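Scarecrow-like protein 3 (Arabidopsis thaliana, PDB 6KPB) is probably a GRAS-family transcription factor in plant development that binds zinc finger proteins of the IDD family, including JACKDAW/IDD10. Local coordinates at residues L374-C377 / L378-V382; T385-D388 / R389-V392. All blocks are in the same frame, centred on the assembly; numbering follows the deposited sequence.

Contact 1 (L374-C377 / L378-V382); sequences LFDC and LETKV
Phe375 O accepts a weak hydrogen bond from Glu379 N (3.3 Å), one link in the last turns of helix 360-381 of the GRAS domain. The ring of Phe375 packs on helix 92-109, while the bent chain of Glu379 carries its carboxylate to salt bridges with Arg384 and Arg389. Asp376 follows with the firmer backbone bond, Thr380 N to Asp376 O at 3.1 Å, with an angle of 154° at the hydrogen. Beside this bond the two side chains cross obliquely: Asp376 OD1 rests on the methyl CG2 of Thr380, 3.3 Å away, because CG lies opposite the backbone N (chi1 -156°) and swings forward along the helix. The other oxygen, OD2, is hydrogen-bonded to a polar side chain of the bound peptide, so Asp376 carries the turn's contact with that peptide. Cys377 contributes mainly its carbonyl. Lys381 runs its CG past that oxygen and sends NZ on to the carbonyls of Gly452 and Asp454. Thr380 comes back to the same acceptor twice, weakly through N and also through its hydroxyl, which hydrogen-bonds to the carbonyl three residues back, a common use of threonine inside helices; chi1 of 71° sets OG1 3.0 Å from Cys377 O.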
# COMPACT_ATOMS: atom_id res chain seq x y z
N LEU A 374 -4.28 4.58 -25.46
CA LEU A 374 -4.13 5.48 -24.32
C LEU A 374 -2.69 5.52 -23.82
O LEU A 374 -2.15 6.59 -23.54
CB LEU A 374 -5.07 5.06 -23.19
CG LEU A 374 -6.54 5.41 -23.40
CD1 LEU A 374 -7.43 4.65 -22.43
CD2 LEU A 374 -6.75 6.91 -23.25
N PHE A 375 -2.04 4.35 -23.72
CA PHE A 375 -0.62 4.32 -23.38
C PHE A 375 0.25 4.92 -24.47
O PHE A 375 1.39 5.29 -24.20
CB PHE A 375 -0.18 2.89 -23.09
CG PHE A 375 -0.48 2.43 -21.69
CD1 PHE A 375 -1.78 2.32 -21.24
CD2 PHE A 375 0.55 2.08 -20.82
CE1 PHE A 375 -2.06 1.89 -19.96
CE2 PHE A 375 0.28 1.65 -19.54
CZ PHE A 375 -1.02 1.55 -19.11
N ASP A 376 -0.27 5.02 -25.70
CA ASP A 376 0.53 5.57 -26.79
C ASP A 376 0.63 7.09 -26.68
O ASP A 376 1.69 7.67 -26.97
CB ASP A 376 -0.07 5.17 -28.14
CG ASP A 376 0.95 5.17 -29.26
OD1 ASP A 376 1.79 6.10 -29.31
OD2 ASP A 376 0.91 4.25 -30.10
N CYS A 377 -0.45 7.76 -26.26
CA CYS A 377 -0.41 9.20 -26.06
C CYS A 377 0.71 9.59 -25.11
O CYS A 377 1.54 10.45 -25.42
CB CYS A 377 -1.75 9.71 -25.52
SG CYS A 377 -3.22 8.94 -26.20
N LEU A 378 0.75 8.95 -23.94
CA LEU A 378 1.77 9.28 -22.95
C LEU A 378 3.17 9.03 -23.48
O LEU A 378 4.10 9.78 -23.16
CB LEU A 378 1.52 8.47 -21.67
CG LEU A 378 0.25 8.85 -20.91
CD1 LEU A 378 -0.05 7.84 -19.81
CD2 LEU A 378 0.39 10.25 -20.33
N GLU A 379 3.34 7.98 -24.29
CA GLU A 379 4.66 7.67 -24.82
C GLU A 379 5.16 8.75 -25.77
O GLU A 379 6.34 9.10 -25.76
CB GLU A 379 4.64 6.31 -25.52
CG GLU A 379 5.96 5.91 -26.17
CD GLU A 379 7.09 5.74 -25.17
OE1 GLU A 379 8.26 5.90 -25.56
OE2 GLU A 379 6.81 5.45 -23.99
N THR A 380 4.26 9.31 -26.59
CA THR A 380 4.66 10.33 -27.55
C THR A 380 4.78 11.72 -26.93
O THR A 380 5.22 12.64 -27.62
CB THR A 380 3.67 10.39 -28.71
OG1 THR A 380 2.43 10.95 -28.26
CG2 THR A 380 3.41 9.01 -29.28
N LYS A 381 4.42 11.88 -25.66
CA LYS A 381 4.32 13.22 -25.09
C LYS A 381 5.12 13.38 -23.80
O LYS A 381 5.65 14.46 -23.53
CB LYS A 381 2.85 13.57 -24.84
CG LYS A 381 1.99 13.57 -26.09
CD LYS A 381 0.52 13.74 -25.74
CE LYS A 381 -0.35 13.70 -26.99
NZ LYS A 381 -0.10 14.86 -27.89
N VAL A 382 5.19 12.33 -22.99
CA VAL A 382 5.74 12.43 -21.64
C VAL A 382 6.93 11.48 -21.49
O VAL A 382 6.87 10.34 -21.97
CB VAL A 382 4.65 12.13 -20.59
CG1 VAL A 382 5.10 12.53 -19.21
CG2 VAL A 382 3.36 12.85 -20.95

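Contact 2 (T385-D388 / R389-V392); sequences TSQD and RIKV
Ser386 and Arg389 meet at an N-cap, where the chain enters helix 387-406 of the GRAS domain. The capping bond is weak: Arg389 N approaches Ser386 OG at 3.4 Å, though nearly straight at 160°. It depends on the serine torsion, since chi1 of 176° turns OG away from its own N and over the first turn, where it meets one of the first N-H groups of the helix. Among the backbone bonds, Ile390 N to Ser386 O is again weak, whereas Lys391 N to Gln387 O (3.0 Å) and Val392 N to Asp388 O (3.1 Å) are well formed. Among the side-chain contacts, Ser386 CB lies 4.0 Å from Arg389 CB. Ile390 lays CG1 against Ser386 O, and its CD1 lies 3.9 Å from Gln387 OE1, which the bend at chi2 (-66°) of Gln387 folds back toward it. Of the charged groups, Arg389 extends away from the turn to carboxylates outside it, Glu379 and Glu393, while Lys391 packs on helix 129-142. Opposite charges approach without forming a salt bridge, Asp388 OD1 standing 4.2 Å from Lys391 NZ.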
# COMPACT_ATOMS: atom_id res chain seq x y z
N THR A 385 10.53 8.43 -17.65
CA THR A 385 10.87 8.56 -16.24
C THR A 385 9.88 9.40 -15.45
O THR A 385 10.08 9.61 -14.25
CB THR A 385 12.27 9.16 -16.09
OG1 THR A 385 12.35 10.38 -16.83
CG2 THR A 385 13.33 8.19 -16.60
N SER A 386 8.82 9.90 -16.08
CA SER A 386 7.89 10.79 -15.41
C SER A 386 7.08 10.02 -14.37
O SER A 386 6.43 9.02 -14.69
CB SER A 386 6.96 11.45 -16.42
OG SER A 386 5.99 12.26 -15.78
N GLN A 387 7.12 10.50 -13.12
CA GLN A 387 6.29 9.90 -12.08
C GLN A 387 4.81 10.18 -12.31
O GLN A 387 3.97 9.36 -11.93
CB GLN A 387 6.72 10.42 -10.70
CG GLN A 387 8.04 9.84 -10.21
CD GLN A 387 7.96 8.35 -9.93
OE1 GLN A 387 8.54 7.54 -10.65
NE2 GLN A 387 7.24 7.99 -8.87
N ASP A 388 4.48 11.32 -12.94
CA ASP A 388 3.09 11.60 -13.28
C ASP A 388 2.54 10.54 -14.23
O ASP A 388 1.42 10.06 -14.06
CB ASP A 388 2.98 12.99 -13.91
CG ASP A 388 3.24 14.11 -12.93
OD1 ASP A 388 3.14 13.86 -11.71
OD2 ASP A 388 3.55 15.23 -13.37
N ARG A 389 3.33 10.18 -15.24
CA ARG A 389 2.89 9.18 -16.22
C ARG A 389 2.65 7.83 -15.56
O ARG A 389 1.65 7.16 -15.84
CB ARG A 389 3.92 9.07 -17.34
CG ARG A 389 3.72 7.91 -18.28
CD ARG A 389 4.75 7.96 -19.40
NE ARG A 389 4.71 6.77 -20.25
CZ ARG A 389 5.48 6.60 -21.32
NH1 ARG A 389 5.38 5.48 -22.03
NH2 ARG A 389 6.34 7.54 -21.68
N ILE A 390 3.55 7.42 -14.67
CA ILE A 390 3.41 6.12 -14.02
C ILE A 390 2.18 6.10 -13.12
O ILE A 390 1.44 5.11 -13.08
CB ILE A 390 4.69 5.77 -13.24
CG1 ILE A 390 5.89 5.71 -14.19
CG2 ILE A 390 4.52 4.44 -12.51
CD1 ILE A 390 7.17 5.24 -13.52
N LYS A 391 1.94 7.19 -12.38
CA LYS A 391 0.75 7.26 -11.53
C LYS A 391 -0.52 7.08 -12.34
O LYS A 391 -1.41 6.30 -11.97
CB LYS A 391 0.72 8.60 -10.79
CG LYS A 391 1.65 8.69 -9.60
CD LYS A 391 1.04 9.57 -8.51
CE LYS A 391 2.11 10.23 -7.66
NZ LYS A 391 2.89 11.22 -8.45
N VAL A 392 -0.63 7.79 -13.47
CA VAL A 392 -1.81 7.66 -14.32
C VAL A 392 -1.90 6.25 -14.88
O VAL A 392 -2.96 5.61 -14.86
CB VAL A 392 -1.79 8.72 -15.43
CG1 VAL A 392 -2.85 8.42 -16.48
CG2 VAL A 392 -1.98 10.11 -14.85

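Contacts 1 and 2 are consecutive in the chain, the first at the end of helix 360-381 and the second at the start of helix 387-406, with their centres about 11 Å apart. A single side chain joins them: Arg389 reaches back across the short connection, its NH1 in a salt bridge with OE2 of Glu379 (modelled at 2.4 Å, shorter than is usual, so the exact length is doubtful) and its NH2 weakly bonded to the carbonyl O of Val382. The helix end and the following helix start are thus tied directly to each other. Both contacts pack on helix 129-142, but only contact 1, through Asp376, reaches the bound peptide; no other protein chain of the assembly touches contact 2.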